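Local coordinates for uncharacterized protein (PDB 3IDU), which is of unknown function but carries a CARDB domain of the E-set clan, here an all-beta unit that binds two manganese ions, at residues A[14-19]-A[101-106]; A[21-26]-A[92-97]; A[34-39]-A[79-84]; A[50-55]-A[66-71]. One frame throughout, in Å; residues are numbered along the deposited sequence.

Interaction 1 (A[14-19]-A[101-106]); sequences FEFPDL and TVVELN. With MN (manganese (II) ion), chain C; MN (manganese (II) ion), chain D.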
loop_
_atom_site.group_PDB
_atom_site.type_symbol
_atom_site.label_atom_id
_atom_site.label_comp_id
_atom_site.label_asym_id
_atom_site.label_seq_id
_atom_site.Cartn_x
_atom_site.Cartn_y
_atom_site.Cartn_z
ATOM N N PHE A 14 13.583 18.255 -1.643
ATOM C CA PHE A 14 12.316 18.468 -2.330
ATOM C C PHE A 14 12.489 18.243 -3.823
ATOM O O PHE A 14 11.597 18.541 -4.611
ATOM C CB PHE A 14 11.813 19.891 -2.084
ATOM C CG PHE A 14 11.339 20.130 -0.684
ATOM C CD1 PHE A 14 10.186 19.509 -0.215
ATOM C CD2 PHE A 14 12.047 20.968 0.173
ATOM C CE1 PHE A 14 9.741 19.719 1.086
ATOM C CE2 PHE A 14 11.612 21.184 1.477
ATOM C CZ PHE A 14 10.455 20.558 1.934
ATOM N N GLU A 15 13.638 17.707 -4.206
ATOM C CA GLU A 15 13.908 17.472 -5.614
ATOM C C GLU A 15 13.487 16.095 -6.107
ATOM O O GLU A 15 13.680 15.778 -7.279
ATOM C CB GLU A 15 15.396 17.691 -5.900
ATOM C CG GLU A 15 15.900 19.084 -5.547
ATOM C CD GLU A 15 15.109 20.179 -6.233
ATOM O OE1 GLU A 15 14.885 20.080 -7.459
ATOM O OE2 GLU A 15 14.715 21.146 -5.548
ATOM N N PHE A 16 12.913 15.274 -5.230
ATOM C CA PHE A 16 12.482 13.931 -5.633
ATOM C C PHE A 16 11.206 13.470 -4.965
ATOM O O PHE A 16 10.913 13.852 -3.833
ATOM C CB PHE A 16 13.524 12.866 -5.275
ATOM C CG PHE A 16 14.875 13.097 -5.864
ATOM C CD1 PHE A 16 15.812 13.881 -5.200
ATOM C CD2 PHE A 16 15.226 12.499 -7.066
ATOM C CE1 PHE A 16 17.086 14.065 -5.725
ATOM C CE2 PHE A 16 16.494 12.675 -7.602
ATOM C CZ PHE A 16 17.431 13.460 -6.929
ATOM N N PRO A 17 10.423 12.637 -5.660
ATOM C CA PRO A 17 9.208 12.176 -4.998
ATOM C C PRO A 17 9.659 10.980 -4.154
ATOM O O PRO A 17 10.818 10.575 -4.229
ATOM C CB PRO A 17 8.312 11.753 -6.170
ATOM C CG PRO A 17 9.298 11.260 -7.189
ATOM C CD PRO A 17 10.438 12.270 -7.088
ATOM N N ASP A 18 8.775 10.455 -3.316
ATOM C CA ASP A 18 9.092 9.253 -2.552
ATOM C C ASP A 18 7.790 8.571 -2.215
ATOM O O ASP A 18 7.059 8.982 -1.316
ATOM C CB ASP A 18 9.870 9.510 -1.256
ATOM C CG ASP A 18 10.285 8.201 -0.581
ATOM O OD1 ASP A 18 10.049 7.137 -1.193
ATOM O OD2 ASP A 18 10.841 8.214 0.539
ATOM N N LEU A 19 7.511 7.523 -2.967
ATOM C CA LEU A 19 6.300 6.758 -2.799
ATOM C C LEU A 19 6.431 5.737 -1.686
ATOM O O LEU A 19 7.463 5.092 -1.543
ATOM C CB LEU A 19 5.986 6.048 -4.109
ATOM C CG LEU A 19 5.774 6.996 -5.285
ATOM C CD1 LEU A 19 5.867 6.236 -6.600
ATOM C CD2 LEU A 19 4.413 7.664 -5.142
ATOM N N THR A 101 9.531 2.790 -12.206
ATOM C CA THR A 101 9.603 3.715 -13.326
ATOM C C THR A 101 9.678 5.145 -12.788
ATOM O O THR A 101 9.724 6.108 -13.554
ATOM C CB THR A 101 8.374 3.562 -14.249
ATOM O OG1 THR A 101 7.174 3.681 -13.477
ATOM C CG2 THR A 101 8.393 2.197 -14.933
ATOM N N VAL A 102 9.699 5.275 -11.462
ATOM C CA VAL A 102 9.776 6.580 -10.811
ATOM C C VAL A 102 11.010 6.657 -9.915
ATOM O O VAL A 102 11.144 5.866 -8.989
ATOM C CB VAL A 102 8.528 6.849 -9.932
ATOM C CG1 VAL A 102 8.609 8.238 -9.322
ATOM C CG2 VAL A 102 7.259 6.701 -10.761
ATOM N N VAL A 103 11.915 7.593 -10.202
ATOM C CA VAL A 103 13.117 7.757 -9.379
ATOM C C VAL A 103 12.699 8.456 -8.097
ATOM O O VAL A 103 12.172 9.561 -8.141
ATOM C CB VAL A 103 14.188 8.600 -10.105
ATOM C CG1 VAL A 103 15.368 8.883 -9.163
ATOM C CG2 VAL A 103 14.682 7.842 -11.332
ATOM N N GLU A 104 12.933 7.808 -6.958
ATOM C CA GLU A 104 12.544 8.366 -5.666
ATOM C C GLU A 104 13.702 8.473 -4.693
ATOM O O GLU A 104 14.804 7.981 -4.940
ATOM C CB GLU A 104 11.495 7.485 -4.989
ATOM C CG GLU A 104 10.307 7.074 -5.834
ATOM C CD GLU A 104 9.670 5.799 -5.306
ATOM O OE1 GLU A 104 9.414 5.720 -4.089
ATOM O OE2 GLU A 104 9.429 4.872 -6.101
ATOM N N LEU A 105 13.410 9.096 -3.559
ATOM C CA LEU A 105 14.383 9.256 -2.490
ATOM C C LEU A 105 14.680 7.890 -1.872
ATOM O O LEU A 105 15.750 7.676 -1.305
ATOM C CB LEU A 105 13.821 10.172 -1.403
ATOM C CG LEU A 105 13.391 11.577 -1.816
ATOM C CD1 LEU A 105 12.621 12.221 -0.674
ATOM C CD2 LEU A 105 14.615 12.407 -2.180
ATOM N N ASN A 106 13.730 6.967 -1.988
ATOM C CA ASN A 106 13.890 5.636 -1.417
ATOM C C ASN A 106 13.044 4.643 -2.214
ATOM O O ASN A 106 11.853 4.865 -2.429
ATOM C CB ASN A 106 13.448 5.664 0.051
ATOM C CG ASN A 106 13.724 4.360 0.781
ATOM O OD1 ASN A 106 14.154 3.369 0.186
ATOM N ND2 ASN A 106 13.469 4.357 2.086
HETATM MN MN MN C . 9.656 4.966 -1.984
HETATM MN MN MN D . 10.524 3.963 -7.767
HETATM O O HOH W 1 9.994 1.746 -7.270
#
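The carboxylate of Glu104 bridges two manganese ions, OE1 binding one at 2.2 Å and OE2 the other at 2.2 Å, while OE1 also takes a hydrogen bond from Leu19 N. This dinuclear manganese site joins two loop segments at one end of the CARDB beta-sandwich. The first ion is held from both segments: Asp18 OD1 and Leu19 O come from 14-19, Glu104 OE1 and Asn106 O from 101-106, and Asn109 and Asn110 complete six oxygens. The second ion takes Val102 O, Glu104 OE2, a water and, from outside, Asp97, Asn100 and Glu107. An extended chain beyond CG (chi2 156°) carries the Glu104 carboxylate out between the ions, and its two oxygens divide them. The 2.9 Å bond from Leu19 N meets Glu104 OE1 from above the carboxylate plane, 51° out of it, so metal and amide together restrict rotation of the group. The close approach of Asp18 OD1 to Glu104 OE1 is explained by their shared ion, which probably offsets the negative charge of these two carboxylates.

Beside the metals, Leu105 N donates to Pro17 O at 3.1 Å, linking the two backbones at this point. Apolar groups continue the contact outward: Pro17 CG meets Val102 CG1 at 3.8 Å, and the methyl CD2 of Leu105 presses obliquely on Phe16, reaching CB at 3.3 Å.

Interaction 2 (A[21-26]-A[92-97]); sequences VEIKGP and INATVD. With MN (manganese (II) ion), chain D.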
loop_
_atom_site.group_PDB
_atom_site.type_symbol
_atom_site.label_atom_id
_atom_site.label_comp_id
_atom_site.label_asym_id
_atom_site.label_seq_id
_atom_site.Cartn_x
_atom_site.Cartn_y
_atom_site.Cartn_z
ATOM N N VAL A 21 3.857 2.862 0.901
ATOM C CA VAL A 21 2.563 2.213 1.073
ATOM C C VAL A 21 2.437 1.561 2.444
ATOM O O VAL A 21 3.425 1.112 3.029
ATOM C CB VAL A 21 2.321 1.120 0.009
ATOM C CG1 VAL A 21 2.139 1.744 -1.357
ATOM C CG2 VAL A 21 3.482 0.137 0.003
ATOM N N GLU A 22 1.206 1.512 2.942
ATOM C CA GLU A 22 0.912 0.907 4.233
ATOM C C GLU A 22 -0.489 0.313 4.139
ATOM O O GLU A 22 -1.374 0.894 3.511
ATOM C CB GLU A 22 0.941 1.958 5.344
ATOM C CG GLU A 22 1.302 1.397 6.710
ATOM C CD GLU A 22 0.887 2.311 7.852
ATOM O OE1 GLU A 22 0.975 3.543 7.694
ATOM O OE2 GLU A 22 0.481 1.791 8.909
ATOM N N ILE A 23 -0.685 -0.846 4.757
ATOM C CA ILE A 23 -1.984 -1.514 4.747
ATOM C C ILE A 23 -2.605 -1.407 6.135
ATOM O O ILE A 23 -1.907 -1.535 7.138
ATOM C CB ILE A 23 -1.838 -3.010 4.421
ATOM C CG1 ILE A 23 -1.248 -3.191 3.022
ATOM C CG2 ILE A 23 -3.191 -3.700 4.552
ATOM C CD1 ILE A 23 -0.587 -4.541 2.822
ATOM N N LYS A 24 -3.910 -1.161 6.191
ATOM C CA LYS A 24 -4.608 -1.075 7.470
ATOM C C LYS A 24 -5.927 -1.829 7.396
ATOM O O LYS A 24 -6.648 -1.741 6.404
ATOM C CB LYS A 24 -4.869 0.384 7.856
ATOM C CG LYS A 24 -3.611 1.179 8.126
ATOM C CD LYS A 24 -3.916 2.479 8.845
ATOM C CE LYS A 24 -2.637 3.262 9.092
ATOM N NZ LYS A 24 -2.886 4.481 9.901
ATOM N N GLY A 25 -6.235 -2.580 8.447
ATOM C CA GLY A 25 -7.470 -3.341 8.473
ATOM C C GLY A 25 -7.412 -4.437 9.520
ATOM O O GLY A 25 -6.424 -4.539 10.240
ATOM N N PRO A 26 -8.452 -5.281 9.629
ATOM C CA PRO A 26 -8.461 -6.361 10.621
ATOM C C PRO A 26 -7.368 -7.401 10.405
ATOM O O PRO A 26 -7.164 -7.883 9.290
ATOM C CB PRO A 26 -9.861 -6.949 10.470
ATOM C CG PRO A 26 -10.141 -6.755 9.013
ATOM C CD PRO A 26 -9.658 -5.335 8.785
ATOM N N ILE A 92 -0.783 -10.319 3.278
ATOM C CA ILE A 92 -1.207 -9.316 2.307
ATOM C C ILE A 92 -0.009 -8.420 2.007
ATOM O O ILE A 92 0.661 -7.945 2.923
ATOM C CB ILE A 92 -2.358 -8.417 2.851
ATOM C CG1 ILE A 92 -3.632 -9.241 3.070
ATOM C CG2 ILE A 92 -2.692 -7.323 1.839
ATOM C CD1 ILE A 92 -3.499 -10.356 4.070
ATOM N N ASN A 93 0.269 -8.211 0.725
ATOM C CA ASN A 93 1.362 -7.348 0.319
ATOM C C ASN A 93 0.785 -6.232 -0.527
ATOM O O ASN A 93 -0.167 -6.436 -1.275
ATOM C CB ASN A 93 2.411 -8.099 -0.518
ATOM C CG ASN A 93 3.364 -8.930 0.327
ATOM O OD1 ASN A 93 3.410 -10.152 0.207
ATOM N ND2 ASN A 93 4.134 -8.265 1.182
ATOM N N ALA A 94 1.357 -5.043 -0.389
ATOM C CA ALA A 94 0.927 -3.903 -1.174
ATOM C C ALA A 94 2.205 -3.300 -1.733
ATOM O O ALA A 94 3.205 -3.187 -1.024
ATOM C CB ALA A 94 0.195 -2.896 -0.300
ATOM N N THR A 95 2.187 -2.941 -3.008
ATOM C CA THR A 95 3.368 -2.354 -3.624
ATOM C C THR A 95 3.008 -1.125 -4.436
ATOM O O THR A 95 1.896 -1.009 -4.953
ATOM C CB THR A 95 4.067 -3.343 -4.582
ATOM O OG1 THR A 95 3.258 -3.530 -5.752
ATOM C CG2 THR A 95 4.276 -4.691 -3.905
ATOM N N VAL A 96 3.956 -0.204 -4.545
ATOM C CA VAL A 96 3.749 0.989 -5.346
ATOM C C VAL A 96 4.998 1.137 -6.214
ATOM O O VAL A 96 6.120 0.935 -5.752
ATOM C CB VAL A 96 3.484 2.235 -4.465
ATOM C CG1 VAL A 96 4.657 2.494 -3.533
ATOM C CG2 VAL A 96 3.219 3.444 -5.351
ATOM N N ASP A 97 4.780 1.466 -7.484
ATOM C CA ASP A 97 5.847 1.580 -8.470
ATOM C C ASP A 97 6.733 0.345 -8.441
ATOM O O ASP A 97 7.960 0.443 -8.410
ATOM C CB ASP A 97 6.720 2.818 -8.260
ATOM C CG ASP A 97 7.702 3.017 -9.405
ATOM O OD1 ASP A 97 7.339 2.650 -10.542
ATOM O OD2 ASP A 97 8.816 3.539 -9.187
HETATM MN MN MN D . 10.524 3.963 -7.767
HETATM O O HOH W 1 9.994 1.746 -7.270
#
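Asp97 OD2, just beyond the Val21–Val96 packing, is gripped by a manganese ion at 2.3 Å and by a probable hydrogen bond from Val102 N. Asp97 O takes a further 2.7 Å hydrogen bond from a water that itself binds the metal, so side chain and backbone of one residue both serve the site at the end of strand 92-96.

The contact proper is the face-to-face packing of a beta-sandwich. The strand segments 21-24 and 92-96 belong to different sheets, approach to 6.9 Å between axes at 149°, and exchange no hydrogen bonds. Val21 CG1, anti to its own carbonyl carbon (chi1 -69°), slides past Val96, with CG1 to CG1 at 3.4 Å, tighter than usual van der Waals contact. Val21 CG2 lies over the backbone of Ala94, 3.5 Å from its O. Farther along, Ile23 CD1 touches two methyls, Ile92 CG2 and Ala94 CB, each at 3.6 Å.

An alanine in place of Val21 removes both branches and would probably leave a gap facing Val96 and the Ala94 carbonyl. With Ala112 and Val41 also touching Val21, the chemistry implies sheets held here by dispersion and the hydrophobic effect, the polar bonds gathering where the strand runs into the manganese site.

Interaction 3 (A[34-39]-A[79-84]); sequences LAEYEV and TFNWTP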
loop_
_atom_site.group_PDB
_atom_site.type_symbol
_atom_site.label_atom_id
_atom_site.label_comp_id
_atom_site.label_asym_id
_atom_site.label_seq_id
_atom_site.Cartn_x
_atom_site.Cartn_y
_atom_site.Cartn_z
ATOM N N LEU A 34 -17.260 -10.480 5.159
ATOM C CA LEU A 34 -16.777 -9.288 4.469
ATOM C C LEU A 34 -15.794 -8.507 5.333
ATOM O O LEU A 34 -16.113 -8.126 6.458
ATOM C CB LEU A 34 -17.955 -8.382 4.097
ATOM C CG LEU A 34 -17.610 -7.060 3.403
ATOM C CD1 LEU A 34 -16.957 -7.342 2.060
ATOM C CD2 LEU A 34 -18.872 -6.228 3.219
ATOM N N ALA A 35 -14.599 -8.274 4.801
ATOM C CA ALA A 35 -13.575 -7.526 5.518
ATOM C C ALA A 35 -13.134 -6.341 4.662
ATOM O O ALA A 35 -12.927 -6.478 3.456
ATOM C CB ALA A 35 -12.384 -8.427 5.830
ATOM N N GLU A 36 -12.993 -5.178 5.290
ATOM C CA GLU A 36 -12.589 -3.975 4.573
ATOM C C GLU A 36 -11.181 -3.534 4.961
ATOM O O GLU A 36 -10.879 -3.353 6.141
ATOM C CB GLU A 36 -13.587 -2.845 4.851
ATOM C CG GLU A 36 -15.023 -3.185 4.459
ATOM C CD GLU A 36 -16.011 -2.077 4.786
ATOM O OE1 GLU A 36 -17.217 -2.257 4.512
ATOM O OE2 GLU A 36 -15.585 -1.029 5.314
ATOM N N TYR A 37 -10.320 -3.371 3.960
ATOM C CA TYR A 37 -8.946 -2.945 4.199
ATOM C C TYR A 37 -8.660 -1.628 3.508
ATOM O O TYR A 37 -9.372 -1.233 2.590
ATOM C CB TYR A 37 -7.951 -3.995 3.698
ATOM C CG TYR A 37 -7.949 -5.272 4.502
ATOM C CD1 TYR A 37 -8.892 -6.273 4.266
ATOM C CD2 TYR A 37 -7.023 -5.466 5.523
ATOM C CE1 TYR A 37 -8.907 -7.440 5.034
ATOM C CE2 TYR A 37 -7.030 -6.624 6.294
ATOM C CZ TYR A 37 -7.974 -7.605 6.046
ATOM O OH TYR A 37 -7.987 -8.742 6.819
ATOM N N GLU A 38 -7.617 -0.943 3.960
ATOM C CA GLU A 38 -7.244 0.324 3.355
ATOM C C GLU A 38 -5.768 0.328 3.006
ATOM O O GLU A 38 -4.927 -0.112 3.790
ATOM C CB GLU A 38 -7.532 1.491 4.304
ATOM C CG GLU A 38 -8.962 1.554 4.814
ATOM C CD GLU A 38 -9.235 2.816 5.607
ATOM O OE1 GLU A 38 -8.419 3.153 6.491
ATOM O OE2 GLU A 38 -10.270 3.468 5.352
ATOM N N VAL A 39 -5.464 0.817 1.811
ATOM C CA VAL A 39 -4.085 0.920 1.372
ATOM C C VAL A 39 -3.777 2.413 1.383
ATOM O O VAL A 39 -4.394 3.183 0.651
ATOM C CB VAL A 39 -3.898 0.359 -0.052
ATOM C CG1 VAL A 39 -2.452 0.543 -0.489
ATOM C CG2 VAL A 39 -4.271 -1.128 -0.080
ATOM N N THR A 79 -9.206 1.583 -1.111
ATOM C CA THR A 79 -9.896 0.552 -0.360
ATOM C C THR A 79 -10.187 -0.677 -1.197
ATOM O O THR A 79 -10.225 -0.617 -2.426
ATOM C CB THR A 79 -11.231 1.073 0.197
ATOM O OG1 THR A 79 -12.079 1.456 -0.892
ATOM C CG2 THR A 79 -10.998 2.272 1.102
ATOM N N PHE A 80 -10.372 -1.796 -0.516
ATOM C CA PHE A 80 -10.709 -3.045 -1.179
ATOM C C PHE A 80 -11.333 -3.974 -0.152
ATOM O O PHE A 80 -10.902 -4.022 1.004
ATOM C CB PHE A 80 -9.473 -3.699 -1.823
ATOM C CG PHE A 80 -8.468 -4.235 -0.837
ATOM C CD1 PHE A 80 -7.443 -3.425 -0.355
ATOM C CD2 PHE A 80 -8.538 -5.560 -0.403
ATOM C CE1 PHE A 80 -6.499 -3.925 0.543
ATOM C CE2 PHE A 80 -7.601 -6.070 0.495
ATOM C CZ PHE A 80 -6.578 -5.252 0.969
ATOM N N ASN A 81 -12.369 -4.691 -0.568
ATOM C CA ASN A 81 -13.037 -5.625 0.325
ATOM C C ASN A 81 -12.529 -7.026 0.039
ATOM O O ASN A 81 -12.136 -7.338 -1.083
ATOM C CB ASN A 81 -14.554 -5.583 0.124
ATOM C CG ASN A 81 -15.132 -4.191 0.314
ATOM O OD1 ASN A 81 -14.687 -3.430 1.178
ATOM N ND2 ASN A 81 -16.141 -3.858 -0.486
ATOM N N TRP A 82 -12.531 -7.866 1.066
ATOM C CA TRP A 82 -12.077 -9.236 0.920
ATOM C C TRP A 82 -12.900 -10.181 1.784
ATOM O O TRP A 82 -12.957 -10.037 3.007
ATOM C CB TRP A 82 -10.599 -9.352 1.295
ATOM C CG TRP A 82 -10.068 -10.754 1.209
ATOM C CD1 TRP A 82 -10.303 -11.662 0.215
ATOM C CD2 TRP A 82 -9.171 -11.388 2.127
ATOM N NE1 TRP A 82 -9.605 -12.822 0.457
ATOM C CE2 TRP A 82 -8.902 -12.682 1.625
ATOM C CE3 TRP A 82 -8.568 -10.989 3.327
ATOM C CZ2 TRP A 82 -8.053 -13.578 2.279
ATOM C CZ3 TRP A 82 -7.722 -11.880 3.979
ATOM C CH2 TRP A 82 -7.474 -13.163 3.451
ATOM N N THR A 83 -13.534 -11.148 1.131
ATOM C CA THR A 83 -14.349 -12.136 1.820
ATOM C C THR A 83 -13.674 -13.495 1.677
ATOM O O THR A 83 -13.878 -14.193 0.681
ATOM C CB THR A 83 -15.762 -12.213 1.212
ATOM O OG1 THR A 83 -16.328 -10.897 1.149
ATOM C CG2 THR A 83 -16.656 -13.099 2.067
ATOM N N PRO A 84 -12.842 -13.878 2.664
ATOM C CA PRO A 84 -12.116 -15.153 2.676
ATOM C C PRO A 84 -13.054 -16.349 2.566
ATOM O O PRO A 84 -14.168 -16.319 3.092
ATOM C CB PRO A 84 -11.399 -15.133 4.024
ATOM C CG PRO A 84 -11.180 -13.690 4.272
ATOM C CD PRO A 84 -12.482 -13.067 3.840
#
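One face of the Phe80 ring receives Tyr37 CB, 3.7 Å from the ring centroid and 30° off its normal, a CH-pi contact, while Val39 CG2 meets the ring edge, 3.6 Å from Phe80 CE1. The Tyr37 and Phe80 rings are nearly parallel, their planes 11° apart, but with centroids separated by 5.5 Å they are slid so far that they barely overlap. At the Trp82 ring, Tyr37 CE1 comes to the edge near CE3 at 4.0 Å, and Pro84 CG sits over the centre of one face; Tyr90 adds an edge-to-face partner.

Tyr37, Phe80 and Trp82, with Ala35, lie on one face of an antiparallel pair in the three-stranded sheet. Ala35–Trp82 and Tyr37–Phe80 are hydrogen-bonded pairs, Glu36–Asn81 and Glu38–Thr79 non-hydrogen-bonded ones. Trp82 N gives the shortest bond, 2.8 Å to Ala35 O in the carbonyl plane; Tyr37 N reaches Phe80 O at 3.1 Å, almost straight, whereas Phe80 N to Tyr37 O is weak. Phe80 CG lies between its own N and carbonyl carbon (chi1 69°), a torsion that carries the ring across beneath Tyr37 CB.

Replacing Phe80 with an alanine is likely to open a gap beside Tyr37 CB and Val39 CG2.

On the other face, Asn81 OD1 approaches Glu36 CG at 3.3 Å, side chains alongside. The alternation implies an amphipathic strand pair: aromatics turned to the opposing sheet, with Tyr37 OH satisfied by Pro26 O, and polar groups turned outward.

Interaction 4 (A[50-55]-A[66-71]); sequences PSTKVR and WTVSLG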
loop_
_atom_site.group_PDB
_atom_site.type_symbol
_atom_site.label_atom_id
_atom_site.label_comp_id
_atom_site.label_asym_id
_atom_site.label_seq_id
_atom_site.Cartn_x
_atom_site.Cartn_y
_atom_site.Cartn_z
ATOM N N PRO A 50 2.588 12.002 -11.468
ATOM C CA PRO A 50 1.399 11.991 -12.326
ATOM C C PRO A 50 0.728 10.633 -12.453
ATOM O O PRO A 50 -0.497 10.543 -12.547
ATOM C CB PRO A 50 1.939 12.493 -13.666
ATOM C CG PRO A 50 3.047 13.411 -13.256
ATOM C CD PRO A 50 3.728 12.634 -12.152
ATOM N N SER A 51 1.525 9.570 -12.449
ATOM C CA SER A 51 0.967 8.234 -12.593
ATOM C C SER A 51 1.885 7.116 -12.115
ATOM O O SER A 51 3.045 7.045 -12.505
ATOM C CB SER A 51 0.613 7.976 -14.063
ATOM O OG SER A 51 -0.041 6.723 -14.217
ATOM N N THR A 52 1.356 6.250 -11.257
ATOM C CA THR A 52 2.105 5.103 -10.774
ATOM C C THR A 52 1.112 4.012 -10.419
ATOM O O THR A 52 -0.063 4.280 -10.150
ATOM C CB THR A 52 2.980 5.423 -9.541
ATOM O OG1 THR A 52 3.853 4.311 -9.283
ATOM C CG2 THR A 52 2.121 5.664 -8.314
ATOM N N LYS A 53 1.583 2.774 -10.433
ATOM C CA LYS A 53 0.716 1.648 -10.140
ATOM C C LYS A 53 0.832 1.140 -8.710
ATOM O O LYS A 53 1.922 1.062 -8.143
ATOM C CB LYS A 53 1.011 0.508 -11.121
ATOM C CG LYS A 53 0.789 0.877 -12.588
ATOM C CD LYS A 53 1.051 -0.304 -13.513
ATOM C CE LYS A 53 0.789 0.050 -14.973
ATOM N NZ LYS A 53 1.049 -1.098 -15.895
ATOM N N VAL A 54 -0.315 0.807 -8.134
ATOM C CA VAL A 54 -0.374 0.260 -6.791
ATOM C C VAL A 54 -1.006 -1.121 -6.968
ATOM O O VAL A 54 -1.964 -1.284 -7.734
ATOM C CB VAL A 54 -1.256 1.127 -5.856
ATOM C CG1 VAL A 54 -1.354 0.482 -4.475
ATOM C CG2 VAL A 54 -0.660 2.524 -5.739
ATOM N N ARG A 55 -0.457 -2.111 -6.277
ATOM C CA ARG A 55 -0.952 -3.469 -6.377
ATOM C C ARG A 55 -1.070 -4.109 -5.004
ATOM O O ARG A 55 -0.263 -3.848 -4.106
ATOM C CB ARG A 55 -0.009 -4.316 -7.249
ATOM C CG ARG A 55 0.220 -3.788 -8.673
ATOM C CD ARG A 55 1.170 -4.701 -9.452
ATOM N NE ARG A 55 1.407 -4.285 -10.838
ATOM C CZ ARG A 55 2.230 -3.306 -11.211
ATOM N NH1 ARG A 55 2.907 -2.616 -10.306
ATOM N NH2 ARG A 55 2.393 -3.030 -12.499
ATOM N N TRP A 66 -4.459 -0.596 -8.934
ATOM C CA TRP A 66 -4.876 0.796 -9.052
ATOM C C TRP A 66 -3.803 1.567 -9.799
ATOM O O TRP A 66 -2.632 1.193 -9.799
ATOM C CB TRP A 66 -4.985 1.454 -7.680
ATOM C CG TRP A 66 -6.022 0.934 -6.754
ATOM C CD1 TRP A 66 -7.266 1.455 -6.547
ATOM C CD2 TRP A 66 -5.872 -0.134 -5.817
ATOM N NE1 TRP A 66 -7.896 0.786 -5.529
ATOM C CE2 TRP A 66 -7.064 -0.198 -5.064
ATOM C CE3 TRP A 66 -4.843 -1.045 -5.537
ATOM C CZ2 TRP A 66 -7.257 -1.134 -4.044
ATOM C CZ3 TRP A 66 -5.033 -1.973 -4.526
ATOM C CH2 TRP A 66 -6.234 -2.011 -3.790
ATOM N N THR A 67 -4.219 2.664 -10.414
ATOM C CA THR A 67 -3.312 3.561 -11.111
ATOM C C THR A 67 -3.626 4.889 -10.438
ATOM O O THR A 67 -4.736 5.403 -10.580
ATOM C CB THR A 67 -3.647 3.646 -12.616
ATOM O OG1 THR A 67 -3.249 2.433 -13.265
ATOM C CG2 THR A 67 -2.936 4.823 -13.264
ATOM N N VAL A 68 -2.676 5.442 -9.687
ATOM C CA VAL A 68 -2.946 6.695 -8.994
ATOM C C VAL A 68 -1.926 7.787 -9.246
ATOM O O VAL A 68 -0.839 7.539 -9.765
ATOM C CB VAL A 68 -3.035 6.492 -7.462
ATOM C CG1 VAL A 68 -4.021 5.386 -7.139
ATOM C CG2 VAL A 68 -1.666 6.185 -6.895
ATOM N N SER A 69 -2.312 9.007 -8.887
ATOM C CA SER A 69 -1.443 10.157 -9.017
ATOM C C SER A 69 -1.303 10.714 -7.614
ATOM O O SER A 69 -2.218 10.590 -6.800
ATOM C CB SER A 69 -2.060 11.215 -9.936
ATOM O OG SER A 69 -3.280 11.693 -9.398
ATOM N N LEU A 70 -0.149 11.304 -7.313
ATOM C CA LEU A 70 0.077 11.878 -5.994
ATOM C C LEU A 70 0.951 13.104 -6.085
ATOM O O LEU A 70 2.094 13.034 -6.539
ATOM C CB LEU A 70 0.744 10.865 -5.062
ATOM C CG LEU A 70 -0.099 9.676 -4.606
ATOM C CD1 LEU A 70 0.824 8.644 -3.966
ATOM C CD2 LEU A 70 -1.173 10.126 -3.632
ATOM N N GLY A 71 0.403 14.232 -5.656
ATOM C CA GLY A 71 1.168 15.460 -5.675
ATOM C C GLY A 71 2.168 15.422 -4.538
ATOM O O GLY A 71 2.183 14.475 -3.747
#
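Four backbone hydrogen bonds join Thr52 and Val54 to Val68 and Trp66 in the antiparallel beta hairpin formed by strands 49-58 and 61-70. Each partner both gives and accepts: Thr52 N reaches Val68 O at 3.0 Å with Val68 N returning to Thr52 O, and Val54 N reaches Trp66 O at 2.9 Å, nearly straight at 173°, with Trp66 N returning to Val54 O. Between these pairs Lys53 and Thr67 form the non-hydrogen-bonded pair.

CA-H...O contacts supplement the ladder. Lys53 CA lies 3.4 Å from Trp66 O, and Ser51 CA approaches Val68 O in the same manner.

Apolar contacts gather on the face of Thr52, Val54, Trp66 and Val68. Val68 CG2 is shared, 4.0 Å from Val54 CG2 and 4.1 Å from Thr52 CG2. This face meets the opposing sheet through Val39, Leu78 and Phe80, while Thr52 touches Asp97 of the manganese site. Ser51 OG meets Thr67 CG2 at 3.6 Å, and Arg55 turns outside the pair to a salt bridge with Glu99.

Trp66 CG is anti to its carbonyl carbon (chi1 -65°), which brings the indole edge alongside its partner: Trp66 CE3 lies 3.6 Å from Val54 O, in the ring plane, and 4.0 Å from Val54 CG1.

Overall arrangement
Along the chain the contacts nest: interaction 4 lies inside the loop closed by interaction 3, that inside interaction 2, and all inside interaction 1. Interactions 1 and 3 occupy opposite sides of the chain's centre, about 29 Å apart between centres. Interaction 2 lies near the middle and joins the two sheets of the sandwich. Interaction 3 belongs to the sheet containing 19-24, 35-43 and 75-82; interaction 4 belongs to the other, where Asp97 N bonds Lys53 O and Thr95 N bonds Arg55 O. Interactions 1 and 2 share a manganese ion. The metal site thus ties loops from the start and the end of the domain's chain together at one end of the sandwich.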